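Local coordinates for protein glutathione S-transferase domain (Burkholderia graminis, PDB 4MF5) that binds glutathione and probably acts as a transferase of the glutathione S-transferase superfamily, in the Ure2p-like branch of that family, at residues Lys33-Ala38 and Thr76-Thr81; Pro82-Leu87 and Asn91-Ile96; Pro150-Leu155 and Arg213-Phe218; Ala207-Val212 and Gln234-Ala239. One frame throughout, in Å; residues are numbered along the deposited sequence.

Contact 1: Lys33-Ala38 and Thr76-Thr81; sequences KKWPAA and TNDQLT. With GSH (glutathione), chain D.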
loop_
_atom_site.group_PDB
_atom_site.type_symbol
_atom_site.label_atom_id
_atom_site.label_comp_id
_atom_site.label_asym_id
_atom_site.label_seq_id
_atom_site.Cartn_x
_atom_site.Cartn_y
_atom_site.Cartn_z
ATOM N N LYS A 33 15.164 9.446 22.631
ATOM C CA LYS A 33 15.233 9.309 24.080
ATOM C C LYS A 33 15.170 7.837 24.473
ATOM O O LYS A 33 15.792 7.429 25.453
ATOM C CB LYS A 33 14.096 10.078 24.770
ATOM C CG LYS A 33 14.197 11.572 24.608
ATOM C CD LYS A 33 15.390 12.110 25.399
ATOM C CE LYS A 33 15.518 13.630 25.323
ATOM N NZ LYS A 33 16.648 14.062 24.454
ATOM N N LYS A 34 14.388 7.048 23.746
ATOM C CA LYS A 34 14.224 5.632 24.040
ATOM C C LYS A 34 15.289 4.757 23.366
ATOM O O LYS A 34 15.774 3.792 23.943
ATOM C CB LYS A 34 12.823 5.166 23.650
ATOM C CG LYS A 34 12.551 3.720 23.995
ATOM C CD LYS A 34 11.059 3.426 24.031
ATOM C CE LYS A 34 10.732 1.983 24.350
ATOM N NZ LYS A 34 11.065 1.683 25.753
ATOM N N TRP A 35 15.668 5.104 22.146
ATOM C CA TRP A 35 16.691 4.394 21.393
ATOM C C TRP A 35 17.741 5.410 20.946
ATOM O O TRP A 35 17.723 5.887 19.810
ATOM C CB TRP A 35 16.108 3.642 20.194
ATOM C CG TRP A 35 15.175 2.530 20.568
ATOM C CD1 TRP A 35 15.513 1.261 20.906
ATOM C CD2 TRP A 35 13.753 2.581 20.581
ATOM N NE1 TRP A 35 14.391 0.518 21.156
ATOM C CE2 TRP A 35 13.292 1.305 20.945
ATOM C CE3 TRP A 35 12.823 3.574 20.291
ATOM C CZ2 TRP A 35 11.939 1.007 21.062
ATOM C CZ3 TRP A 35 11.495 3.281 20.402
ATOM C CH2 TRP A 35 11.062 2.003 20.781
ATOM N N PRO A 36 18.679 5.767 21.842
ATOM C CA PRO A 36 19.698 6.751 21.474
ATOM C C PRO A 36 20.586 6.256 20.337
ATOM O O PRO A 36 20.841 5.063 20.201
ATOM C CB PRO A 36 20.530 6.910 22.754
ATOM C CG PRO A 36 19.733 6.358 23.830
ATOM C CD PRO A 36 18.785 5.363 23.251
ATOM N N ALA A 37 21.043 7.185 19.519
ATOM C CA ALA A 37 21.913 6.875 18.400
ATOM C C ALA A 37 23.360 6.806 18.836
ATOM O O ALA A 37 23.957 7.827 19.205
ATOM C CB ALA A 37 21.745 7.916 17.330
ATOM N N ALA A 38 23.933 5.612 18.816
ATOM C CA ALA A 38 25.387 5.477 19.022
ATOM C C ALA A 38 26.129 5.982 17.799
ATOM O O ALA A 38 27.305 6.352 17.891
ATOM C CB ALA A 38 25.762 4.042 19.284
ATOM N N THR A 76 7.359 -5.804 25.480
ATOM C CA THR A 76 7.272 -4.676 26.402
ATOM C C THR A 76 6.481 -3.502 25.812
ATOM O O THR A 76 6.519 -2.398 26.334
ATOM C CB THR A 76 8.666 -4.214 26.868
ATOM O OG1 THR A 76 9.533 -4.056 25.743
ATOM C CG2 THR A 76 9.272 -5.232 27.818
ATOM N N ASN A 77 5.755 -3.754 24.732
ATOM C CA ASN A 77 4.885 -2.745 24.128
ATOM C C ASN A 77 5.638 -1.488 23.713
ATOM O O ASN A 77 5.112 -0.383 23.792
ATOM C CB ASN A 77 3.723 -2.377 25.073
ATOM C CG ASN A 77 2.832 -3.553 25.391
ATOM O OD1 ASN A 77 2.459 -3.776 26.545
ATOM N ND2 ASN A 77 2.477 -4.309 24.368
ATOM N N ASP A 78 6.867 -1.654 23.239
ATOM C CA ASP A 78 7.676 -0.503 22.881
ATOM C C ASP A 78 7.035 0.342 21.780
ATOM O O ASP A 78 7.229 1.557 21.729
ATOM C CB ASP A 78 9.031 -0.950 22.355
ATOM C CG ASP A 78 9.952 -1.511 23.399
ATOM O OD1 ASP A 78 9.605 -1.566 24.596
ATOM O OD2 ASP A 78 11.084 -1.888 22.997
ATOM N N GLN A 79 6.317 -0.315 20.872
ATOM C CA GLN A 79 5.719 0.361 19.727
ATOM C C GLN A 79 4.543 1.260 20.144
ATOM O O GLN A 79 4.101 2.090 19.350
ATOM C CB GLN A 79 5.289 -0.679 18.679
ATOM C CG GLN A 79 3.990 -1.437 18.930
ATOM C CD GLN A 79 4.051 -2.518 19.994
ATOM O OE1 GLN A 79 5.057 -2.728 20.694
ATOM N NE2 GLN A 79 2.951 -3.228 20.115
ATOM N N LEU A 80 4.073 1.115 21.389
ATOM C CA LEU A 80 2.967 1.907 21.924
ATOM C C LEU A 80 3.450 3.077 22.780
ATOM O O LEU A 80 2.648 3.851 23.275
ATOM C CB LEU A 80 2.015 1.026 22.758
ATOM C CG LEU A 80 1.342 -0.086 21.957
ATOM C CD1 LEU A 80 0.523 -1.004 22.864
ATOM C CD2 LEU A 80 0.470 0.529 20.890
ATOM N N THR A 81 4.761 3.207 22.965
ATOM C CA THR A 81 5.300 4.327 23.735
ATOM C C THR A 81 5.145 5.658 23.013
ATOM O O THR A 81 5.160 5.708 21.778
ATOM C CB THR A 81 6.795 4.164 24.098
ATOM O OG1 THR A 81 7.587 4.051 22.910
ATOM C CG2 THR A 81 7.037 2.939 24.959
HETATM C CG1 GSH D . 3.693 -2.783 9.822
HETATM C CD1 GSH D . 4.192 -3.809 10.781
HETATM O OE1 GSH D . 4.945 -4.746 10.470
HETATM N N2 GSH D . 3.783 -3.630 12.007
HETATM C CA2 GSH D . 3.269 -4.661 12.878
HETATM C C2 GSH D . 3.443 -4.060 14.222
HETATM O O2 GSH D . 4.351 -3.171 14.405
HETATM C CB2 GSH D . 3.884 -6.031 12.972
HETATM S SG2 GSH D . 5.306 -6.285 11.929
HETATM N N3 GSH D . 2.606 -4.468 15.152
HETATM C CA3 GSH D . 2.546 -3.790 16.424
HETATM C C3 GSH D . 1.112 -3.715 16.892
HETATM O O31 GSH D . 0.242 -4.278 16.195
HETATM O O32 GSH D . 0.823 -3.109 17.946
HETATM O O HOH W 1 8.666 0.214 26.447
HETATM O O HOH W 2 11.125 -1.138 26.795
#
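Asp78 OD1 is gripped from several directions at once, and Lys34 reaches it mainly through water. Two waters each donate to OD1 at 2.7 Å and accept from Lys34 NZ, so two one-water bridges run beside a direct Lys34 NZ to Asp78 OD1 salt bridge that is long, 3.7 Å. Within its own segment, Thr76 OG1 donates to the same OD1 at 2.7 Å, coming from above the carboxylate plane. The other oxygen lies at the edge of the indole: Trp35 CZ2 is 3.6 Å from Asp78 OD2, near the ring plane, with ring and carboxylate turned 66° apart. Beyond the contact, OD2 accepts from the backbone N of Arg73, which ties the carboxylate to the loop after strand 67-71. The lysine runs out extended from CG to CE, CG anti to its N (chi1 -177°), and bends only at its last torsion (chi4 70°). It passes CG over one indole face near its rim and crosses Asp78 at about a right angle; Lys34 and Thr81 reach toward each other, with Lys34 CD 3.7 Å from Thr81 OG1. That hydroxyl donates to Asp78 O at 2.8 Å and also caps the helix start at Phe84 N, so Thr81 serves as an N-cap. Past the short 3-10 turn, Gln79 NE2 donates to glutathione O32 at 3.0 Å. The chain leading into strand 43-47 thus packs behind a turn of the glutathione site in the thioredoxin-like domain.

Contact 2: Pro82-Leu87 and Asn91-Ile96; sequences PEFMSL and NKIPAI. With GSH (glutathione), chain D.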
loop_
_atom_site.group_PDB
_atom_site.type_symbol
_atom_site.label_atom_id
_atom_site.label_comp_id
_atom_site.label_asym_id
_atom_site.label_seq_id
_atom_site.Cartn_x
_atom_site.Cartn_y
_atom_site.Cartn_z
ATOM N N PRO A 82 5.053 6.756 23.779
ATOM C CA PRO A 82 5.048 8.066 23.117
ATOM C C PRO A 82 6.306 8.303 22.280
ATOM O O PRO A 82 6.252 8.953 21.238
ATOM C CB PRO A 82 4.958 9.044 24.277
ATOM C CG PRO A 82 4.336 8.253 25.367
ATOM C CD PRO A 82 4.864 6.869 25.239
ATOM N N GLU A 83 7.427 7.760 22.732
ATOM C CA GLU A 83 8.691 7.901 22.011
ATOM C C GLU A 83 8.608 7.252 20.627
ATOM O O GLU A 83 8.933 7.880 19.629
ATOM C CB GLU A 83 9.844 7.325 22.825
ATOM C CG GLU A 83 10.185 8.144 24.063
ATOM C CD GLU A 83 9.232 7.972 25.226
ATOM O OE1 GLU A 83 8.400 7.038 25.238
ATOM O OE2 GLU A 83 9.351 8.772 26.169
ATOM N N PHE A 84 8.162 6.002 20.545
ATOM C CA PHE A 84 8.014 5.389 19.244
ATOM C C PHE A 84 6.962 6.113 18.401
ATOM O O PHE A 84 7.164 6.372 17.211
ATOM C CB PHE A 84 7.709 3.881 19.340
ATOM C CG PHE A 84 7.695 3.237 17.991
ATOM C CD1 PHE A 84 8.882 2.882 17.382
ATOM C CD2 PHE A 84 6.512 3.059 17.286
ATOM C CE1 PHE A 84 8.884 2.369 16.113
ATOM C CE2 PHE A 84 6.527 2.540 16.014
ATOM C CZ PHE A 84 7.721 2.208 15.421
ATOM N N MET A 85 5.827 6.420 19.033
ATOM C CA MET A 85 4.711 7.012 18.329
ATOM C C MET A 85 4.996 8.418 17.831
ATOM O O MET A 85 4.352 8.874 16.885
ATOM C CB MET A 85 3.430 6.921 19.157
ATOM C CG MET A 85 2.953 5.477 19.255
ATOM S SD MET A 85 1.422 5.220 20.153
ATOM C CE MET A 85 0.250 6.076 19.121
ATOM N N SER A 86 5.995 9.082 18.412
ATOM C CA SER A 86 6.411 10.397 17.919
ATOM C C SER A 86 6.999 10.308 16.519
ATOM O O SER A 86 6.992 11.287 15.774
ATOM C CB SER A 86 7.414 11.057 18.863
ATOM O OG SER A 86 8.688 10.454 18.827
ATOM N N LEU A 87 7.522 9.142 16.159
ATOM C CA LEU A 87 8.030 8.891 14.813
ATOM C C LEU A 87 6.955 8.240 13.936
ATOM O O LEU A 87 6.725 8.669 12.802
ATOM C CB LEU A 87 9.277 8.014 14.860
ATOM C CG LEU A 87 9.908 7.685 13.515
ATOM C CD1 LEU A 87 10.262 8.952 12.734
ATOM C CD2 LEU A 87 11.122 6.804 13.685
ATOM N N ASN A 91 2.009 3.435 15.323
ATOM C CA ASN A 91 2.473 2.446 16.296
ATOM C C ASN A 91 2.943 1.131 15.679
ATOM O O ASN A 91 2.923 0.099 16.355
ATOM C CB ASN A 91 1.500 2.266 17.511
ATOM C CG ASN A 91 0.234 1.448 17.257
ATOM O OD1 ASN A 91 0.284 0.202 17.094
ATOM N ND2 ASN A 91 -0.899 2.095 17.355
ATOM N N LYS A 92 3.453 1.177 14.445
ATOM C CA LYS A 92 3.868 -0.013 13.744
ATOM C C LYS A 92 5.319 0.091 13.288
ATOM O O LYS A 92 5.814 1.146 12.914
ATOM C CB LYS A 92 2.974 -0.242 12.532
ATOM C CG LYS A 92 1.546 -0.483 12.832
ATOM C CD LYS A 92 1.258 -1.688 13.677
ATOM C CE LYS A 92 -0.253 -1.781 13.957
ATOM N NZ LYS A 92 -1.049 -2.187 12.762
ATOM N N ILE A 93 6.011 -1.021 13.326
ATOM C CA ILE A 93 7.329 -1.082 12.730
ATOM C C ILE A 93 7.209 -1.464 11.250
ATOM O O ILE A 93 6.234 -2.050 10.819
ATOM C CB ILE A 93 8.262 -2.030 13.499
ATOM C CG1 ILE A 93 7.801 -3.485 13.381
ATOM C CG2 ILE A 93 8.443 -1.586 14.946
ATOM C CD1 ILE A 93 8.348 -4.175 12.148
ATOM N N PRO A 94 8.213 -1.115 10.457
ATOM C CA PRO A 94 9.409 -0.348 10.775
ATOM C C PRO A 94 9.201 1.150 10.620
ATOM O O PRO A 94 8.247 1.616 9.980
ATOM C CB PRO A 94 10.398 -0.851 9.720
ATOM C CG PRO A 94 9.510 -1.046 8.522
ATOM C CD PRO A 94 8.225 -1.572 9.053
ATOM N N ALA A 95 10.156 1.889 11.169
ATOM C CA ALA A 95 10.274 3.320 10.895
ATOM C C ALA A 95 11.754 3.652 10.856
ATOM O O ALA A 95 12.583 2.931 11.425
ATOM C CB ALA A 95 9.547 4.126 11.965
ATOM N N ILE A 96 12.088 4.746 10.168
ATOM C CA ILE A 96 13.465 5.208 10.049
ATOM C C ILE A 96 13.582 6.693 10.333
ATOM O O ILE A 96 12.624 7.451 10.188
ATOM C CB ILE A 96 14.057 4.916 8.639
ATOM C CG1 ILE A 96 13.330 5.690 7.541
ATOM C CG2 ILE A 96 14.088 3.424 8.365
ATOM C CD1 ILE A 96 14.082 5.798 6.246
HETATM C CG1 GSH D . 3.693 -2.783 9.822
HETATM C CD1 GSH D . 4.192 -3.809 10.781
HETATM O OE1 GSH D . 4.945 -4.746 10.470
HETATM N N2 GSH D . 3.783 -3.630 12.007
HETATM C CA2 GSH D . 3.269 -4.661 12.878
HETATM C C2 GSH D . 3.443 -4.060 14.222
HETATM O O2 GSH D . 4.351 -3.171 14.405
HETATM C CB2 GSH D . 3.884 -6.031 12.972
HETATM S SG2 GSH D . 5.306 -6.285 11.929
HETATM N N3 GSH D . 2.606 -4.468 15.152
HETATM C CA3 GSH D . 2.546 -3.790 16.424
HETATM C C3 GSH D . 1.112 -3.715 16.892
HETATM O O31 GSH D . 0.242 -4.278 16.195
HETATM O O32 GSH D . 0.823 -3.109 17.946
#
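Phe84 points its ring edge at the backbone of the glutathione loop: CZ comes within 3.3 Å of Lys92 O, which lies in the plane of the ring. The first torsion, chi1 -174°, sets CG opposite the backbone N and sends the ring from helix 82-85 across to 91-96. Ile93 crosses the ring obliquely, its CG2 3.9 Å from Phe84 CZ, while the other branch of the isoleucine leads to the ligand, with CD1 3.7 Å from glutathione SG2. Met85 and Asn91 lie side by side and point the same way, Met85 CG being 3.9 Å from Asn91 CB. Farther along, Leu87 sets CD2 against Ala95 CB at 3.6 Å, where strand 95-98 begins. The peptide bond before Pro94 is cis, the hallmark of the thioredoxin fold, and just ahead of it Ile93 N donates to glutathione O2 at 2.9 Å, with an N-H...O angle of 162°. Asn88 ND2 also donates to Lys92 O. No hydrogen bond joins the two segments: 82-87 contributes mostly carbon surface, while Lys92 O and Ile93 N find their partners elsewhere. Apolar packing behind the loop, with the Asn88 bond to Lys92 O, is consistent with a scaffold that holds the Ile93 N-H in place for the ligand.

Contact 3: Pro150-Leu155 and Arg213-Phe218; sequences PMFGQL and RNLIGF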
loop_
_atom_site.group_PDB
_atom_site.type_symbol
_atom_site.label_atom_id
_atom_site.label_comp_id
_atom_site.label_asym_id
_atom_site.label_seq_id
_atom_site.Cartn_x
_atom_site.Cartn_y
_atom_site.Cartn_z
ATOM N N PRO A 150 -1.689 -7.573 4.016
ATOM C CA PRO A 150 -2.908 -7.621 4.839
ATOM C C PRO A 150 -3.579 -8.989 4.815
ATOM O O PRO A 150 -4.011 -9.466 5.875
ATOM C CB PRO A 150 -3.761 -6.501 4.240
ATOM C CG PRO A 150 -2.757 -5.534 3.687
ATOM C CD PRO A 150 -1.703 -6.425 3.084
ATOM N N MET A 151 -3.675 -9.623 3.650
ATOM C CA MET A 151 -4.423 -10.872 3.554
ATOM C C MET A 151 -3.638 -12.051 4.140
ATOM O O MET A 151 -4.201 -12.877 4.863
ATOM C CB MET A 151 -4.850 -11.116 2.112
ATOM C CG MET A 151 -5.816 -10.083 1.585
ATOM S SD MET A 151 -7.391 -10.048 2.501
ATOM C CE MET A 151 -7.174 -8.627 3.577
ATOM N N PHE A 152 -2.339 -12.153 3.828
ATOM C CA PHE A 152 -1.538 -13.184 4.460
ATOM C C PHE A 152 -1.559 -12.974 5.973
ATOM O O PHE A 152 -1.614 -13.934 6.744
ATOM C CB PHE A 152 -0.083 -13.184 3.973
ATOM C CG PHE A 152 0.159 -13.685 2.553
ATOM C CD1 PHE A 152 -0.850 -13.957 1.635
ATOM C CD2 PHE A 152 1.467 -13.858 2.147
ATOM C CE1 PHE A 152 -0.541 -14.374 0.345
ATOM C CE2 PHE A 152 1.780 -14.264 0.858
ATOM C CZ PHE A 152 0.787 -14.515 -0.043
ATOM N N GLY A 153 -1.500 -11.730 6.421
ATOM C CA GLY A 153 -1.542 -11.436 7.836
ATOM C C GLY A 153 -2.828 -11.895 8.500
ATOM O O GLY A 153 -2.803 -12.400 9.619
ATOM N N GLN A 154 -3.967 -11.713 7.846
ATOM C CA GLN A 154 -5.228 -12.155 8.427
ATOM C C GLN A 154 -5.274 -13.675 8.479
ATOM O O GLN A 154 -5.772 -14.264 9.450
ATOM C CB GLN A 154 -6.471 -11.620 7.707
ATOM C CG GLN A 154 -6.579 -10.110 7.595
ATOM C CD GLN A 154 -6.072 -9.418 8.807
ATOM O OE1 GLN A 154 -6.686 -9.486 9.892
ATOM N NE2 GLN A 154 -4.947 -8.728 8.666
ATOM N N LEU A 155 -4.754 -14.356 7.455
ATOM C CA LEU A 155 -4.666 -15.812 7.513
ATOM C C LEU A 155 -3.795 -16.238 8.680
ATOM O O LEU A 155 -4.129 -17.176 9.429
ATOM C CB LEU A 155 -4.170 -16.382 6.195
ATOM C CG LEU A 155 -4.016 -17.915 6.172
ATOM C CD1 LEU A 155 -5.270 -18.617 6.713
ATOM C CD2 LEU A 155 -3.689 -18.393 4.772
ATOM N N ARG A 213 7.565 -16.047 2.611
ATOM C CA ARG A 213 8.361 -16.791 3.587
ATOM C C ARG A 213 7.567 -16.987 4.885
ATOM O O ARG A 213 7.472 -18.096 5.419
ATOM C CB ARG A 213 9.669 -16.057 3.856
ATOM C CG ARG A 213 10.522 -16.659 4.948
ATOM C CD ARG A 213 11.799 -15.857 5.133
ATOM N NE ARG A 213 12.644 -16.390 6.198
ATOM C CZ ARG A 213 12.545 -16.062 7.471
ATOM N NH1 ARG A 213 11.628 -15.197 7.881
ATOM N NH2 ARG A 213 13.372 -16.598 8.356
ATOM N N ASN A 214 7.006 -15.908 5.419
ATOM C CA ASN A 214 6.291 -15.957 6.704
ATOM C C ASN A 214 5.039 -16.819 6.605
ATOM O O ASN A 214 4.694 -17.540 7.545
ATOM C CB ASN A 214 5.915 -14.493 7.080
ATOM C CG ASN A 214 5.525 -14.258 8.519
ATOM O OD1 ASN A 214 6.310 -14.476 9.418
ATOM N ND2 ASN A 214 4.335 -13.666 8.726
ATOM N N LEU A 215 4.334 -16.721 5.474
ATOM C CA LEU A 215 3.108 -17.464 5.282
ATOM C C LEU A 215 3.354 -18.961 5.462
ATOM O O LEU A 215 2.573 -19.664 6.111
ATOM C CB LEU A 215 2.549 -17.169 3.903
ATOM C CG LEU A 215 1.254 -17.899 3.563
ATOM C CD1 LEU A 215 0.114 -17.361 4.391
ATOM C CD2 LEU A 215 0.941 -17.743 2.088
ATOM N N ILE A 216 4.432 -19.461 4.852
ATOM C CA ILE A 216 4.739 -20.896 4.845
ATOM C C ILE A 216 5.727 -21.299 5.942
ATOM O O ILE A 216 6.006 -22.492 6.126
ATOM C CB ILE A 216 5.208 -21.345 3.460
ATOM C CG1 ILE A 216 6.612 -20.863 3.140
ATOM C CG2 ILE A 216 4.178 -20.920 2.419
ATOM C CD1 ILE A 216 7.071 -21.230 1.752
ATOM N N GLY A 217 6.252 -20.342 6.675
ATOM C CA GLY A 217 7.189 -20.571 7.758
ATOM C C GLY A 217 6.482 -20.352 9.071
ATOM O O GLY A 217 5.728 -21.230 9.544
ATOM N N PHE A 218 6.684 -19.182 9.657
ATOM C CA PHE A 218 6.142 -18.818 10.960
ATOM C C PHE A 218 4.648 -19.075 11.074
ATOM O O PHE A 218 4.175 -19.587 12.090
ATOM C CB PHE A 218 6.461 -17.339 11.227
ATOM C CG PHE A 218 5.994 -16.802 12.556
ATOM C CD1 PHE A 218 6.506 -17.292 13.740
ATOM C CD2 PHE A 218 5.079 -15.755 12.606
ATOM C CE1 PHE A 218 6.088 -16.773 14.965
ATOM C CE2 PHE A 218 4.663 -15.234 13.815
ATOM C CZ PHE A 218 5.170 -15.746 14.995
#
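Leu215 CD2 sits over the centre of the Phe152 ring, a CH-pi contact that joins helices 131-161 and 203-216 in the all-helical C-terminal domain of the glutathione transferase fold. The methyl is 3.8 Å from the ring centroid and 10° off its normal, and the two side chains cross at about a right angle. Leu215 reaches it with CG anti to the backbone N (chi1 180°), which also leaves CD1 4.0 Å from Leu155 CD2. Ala221 and Val225 touch both leucines, extending this buried patch toward helix 222-225. The packing is looser past the helix end, where Gly217 and Phe218 are exposed and lie apart from 150-155; Phe218 instead makes a cation-pi contact with Lys160. The opposite flank of helix 131-161 is turned to the second subunit, where Gln154 OE1 accepts from Arg174 and Tyr175 of that chain. The same amide is fixed at its other end, for Gln154 NE2 donates to Pro150 O at 3.0 Å, in the carbonyl plane and on a lone pair.

Contact 4: Ala207-Val212 and Gln234-Ala239; sequences ATFPWV and QRALAA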
loop_
_atom_site.group_PDB
_atom_site.type_symbol
_atom_site.label_atom_id
_atom_site.label_comp_id
_atom_site.label_asym_id
_atom_site.label_seq_id
_atom_site.Cartn_x
_atom_site.Cartn_y
_atom_site.Cartn_z
ATOM N N ALA A 207 9.739 -6.433 -1.054
ATOM C CA ALA A 207 8.470 -6.236 -0.357
ATOM C C ALA A 207 7.723 -7.547 -0.178
ATOM O O ALA A 207 7.034 -7.753 0.813
ATOM C CB ALA A 207 7.601 -5.253 -1.106
ATOM N N THR A 208 7.785 -8.417 -1.189
ATOM C CA THR A 208 6.852 -9.531 -1.339
ATOM C C THR A 208 7.350 -10.824 -0.703
ATOM O O THR A 208 6.615 -11.494 0.031
ATOM C CB THR A 208 6.554 -9.737 -2.827
ATOM O OG1 THR A 208 6.007 -8.532 -3.376
ATOM C CG2 THR A 208 5.590 -10.867 -3.057
ATOM N N PHE A 209 8.575 -11.222 -0.999
ATOM C CA PHE A 209 9.038 -12.547 -0.561
ATOM C C PHE A 209 9.152 -12.729 0.954
ATOM O O PHE A 209 8.936 -13.846 1.412
ATOM C CB PHE A 209 10.271 -13.001 -1.334
ATOM C CG PHE A 209 9.946 -13.276 -2.778
ATOM C CD1 PHE A 209 9.228 -14.412 -3.130
ATOM C CD2 PHE A 209 10.261 -12.370 -3.775
ATOM C CE1 PHE A 209 8.850 -14.627 -4.438
ATOM C CE2 PHE A 209 9.878 -12.580 -5.077
ATOM C CZ PHE A 209 9.160 -13.717 -5.410
ATOM N N PRO A 210 9.405 -11.676 1.760
ATOM C CA PRO A 210 9.351 -11.895 3.211
ATOM C C PRO A 210 7.972 -12.373 3.683
ATOM O O PRO A 210 7.863 -13.113 4.667
ATOM C CB PRO A 210 9.702 -10.522 3.800
ATOM C CG PRO A 210 10.595 -9.926 2.746
ATOM C CD PRO A 210 9.914 -10.314 1.460
ATOM N N TRP A 211 6.925 -11.929 2.997
ATOM C CA TRP A 211 5.567 -12.345 3.325
ATOM C C TRP A 211 5.270 -13.768 2.867
ATOM O O TRP A 211 4.608 -14.512 3.571
ATOM C CB TRP A 211 4.561 -11.332 2.790
ATOM C CG TRP A 211 4.330 -10.227 3.766
ATOM C CD1 TRP A 211 4.885 -8.976 3.778
ATOM C CD2 TRP A 211 3.544 -10.329 4.943
ATOM N NE1 TRP A 211 4.466 -8.292 4.872
ATOM C CE2 TRP A 211 3.634 -9.094 5.606
ATOM C CE3 TRP A 211 2.791 -11.356 5.511
ATOM C CZ2 TRP A 211 2.976 -8.850 6.808
ATOM C CZ3 TRP A 211 2.135 -11.100 6.716
ATOM C CH2 TRP A 211 2.234 -9.870 7.342
ATOM N N VAL A 212 5.739 -14.149 1.676
ATOM C CA VAL A 212 5.617 -15.537 1.247
ATOM C C VAL A 212 6.345 -16.447 2.242
ATOM O O VAL A 212 5.817 -17.479 2.671
ATOM C CB VAL A 212 6.117 -15.735 -0.194
ATOM C CG1 VAL A 212 5.968 -17.197 -0.595
ATOM C CG2 VAL A 212 5.381 -14.846 -1.176
ATOM N N GLN A 234 7.770 -20.806 -5.739
ATOM C CA GLN A 234 8.733 -21.583 -4.971
ATOM C C GLN A 234 10.167 -21.369 -5.446
ATOM O O GLN A 234 11.078 -21.313 -4.627
ATOM C CB GLN A 234 8.394 -23.083 -5.043
ATOM C CG GLN A 234 7.053 -23.397 -4.369
ATOM C CD GLN A 234 6.931 -24.848 -4.011
ATOM O OE1 GLN A 234 7.080 -25.772 -4.895
ATOM N NE2 GLN A 234 6.707 -25.113 -2.781
ATOM N N ARG A 235 10.361 -21.272 -6.752
ATOM C CA ARG A 235 11.661 -20.971 -7.322
ATOM C C ARG A 235 12.202 -19.640 -6.838
ATOM O O ARG A 235 13.355 -19.542 -6.388
ATOM C CB ARG A 235 11.523 -20.934 -8.854
ATOM C CG ARG A 235 12.692 -20.381 -9.628
ATOM C CD ARG A 235 12.505 -20.387 -11.141
ATOM N NE ARG A 235 11.321 -19.683 -11.642
ATOM C CZ ARG A 235 11.165 -18.367 -11.724
ATOM N NH1 ARG A 235 12.123 -17.551 -11.265
ATOM N NH2 ARG A 235 10.061 -17.877 -12.287
ATOM N N ALA A 236 11.388 -18.608 -6.964
ATOM C CA ALA A 236 11.836 -17.268 -6.614
ATOM C C ALA A 236 12.019 -17.135 -5.108
ATOM O O ALA A 236 12.959 -16.464 -4.672
ATOM C CB ALA A 236 10.864 -16.239 -7.166
ATOM N N LEU A 237 11.151 -17.770 -4.313
ATOM C CA LEU A 237 11.305 -17.729 -2.866
ATOM C C LEU A 237 12.632 -18.386 -2.444
ATOM O O LEU A 237 13.369 -17.859 -1.616
ATOM C CB LEU A 237 10.128 -18.419 -2.203
ATOM C CG LEU A 237 10.234 -18.512 -0.688
ATOM C CD1 LEU A 237 10.251 -17.164 -0.010
ATOM C CD2 LEU A 237 9.156 -19.379 -0.165
ATOM N N ALA A 238 12.926 -19.556 -3.013
ATOM C CA ALA A 238 14.167 -20.244 -2.677
ATOM C C ALA A 238 15.382 -19.386 -3.049
ATOM O O ALA A 238 16.345 -19.320 -2.285
ATOM C CB ALA A 238 14.234 -21.611 -3.351
ATOM N N ALA A 239 15.344 -18.740 -4.214
ATOM C CA ALA A 239 16.426 -17.847 -4.610
ATOM C C ALA A 239 16.534 -16.690 -3.615
ATOM O O ALA A 239 17.623 -16.313 -3.186
ATOM C CB ALA A 239 16.193 -17.332 -6.022
#
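Phe209 lies against the backbone and methyl of Ala236 where helices 203-216 and 231-242 cross in the helical C-terminal domain of the glutathione transferase fold. The axes of the two short helical segments approach to 10.0 Å and cross at -98°, nearly perpendicular. The ring carries Ala236 C over one face, and its CZ touches Ala236 CB at 3.5 Å, while CD1 lies 4.2 Å from Leu237 CB. Leu237 returns the contact with both branches: CD1 rests 3.8 Å from Phe209 O, and CD2 meets Val212 CG1 at 3.9 Å as the two side chains pass obliquely. The leucine has CG anti to its backbone N (chi1 176°), with the fork directed at the one helical turn that holds Phe209 and Val212. Farther out, Leu190 of helix 170-190 packs on both Phe209 and Ala236, and the Phe240 ring meets that of Phe209 with planes about 35° apart. Arg235 fastens the second helix to the chain near Arg193 and Glu194 by bonding their carbonyl oxygens. The other flank of 207-212 looks to the N-terminal domain: Pro210 packs on Val54 and Ile58, and Trp211 NE1 is hydrogen-bonded to Asn52 OD1, a residue of the glutathione pocket.

In the fold
The four contacts fall into two pairs, one for each domain. Contacts 1 and 2 follow one another along the chain, with centres 8 Å apart; they touch each other, and both reach the bound glutathione from the thioredoxin-like half, where 91-96 leads into strand 95-98 of the mixed sheet. Contacts 3 and 4 lie 12 Å apart in the helical half, share helix 203-216, and have segments that alternate in sequence. Between the pairs, centres are 23 to 31 Å apart and no atoms touch. Contacts 2 and 3 both meet the second subunit, so ligand site and helical core each adjoin the dimer interface.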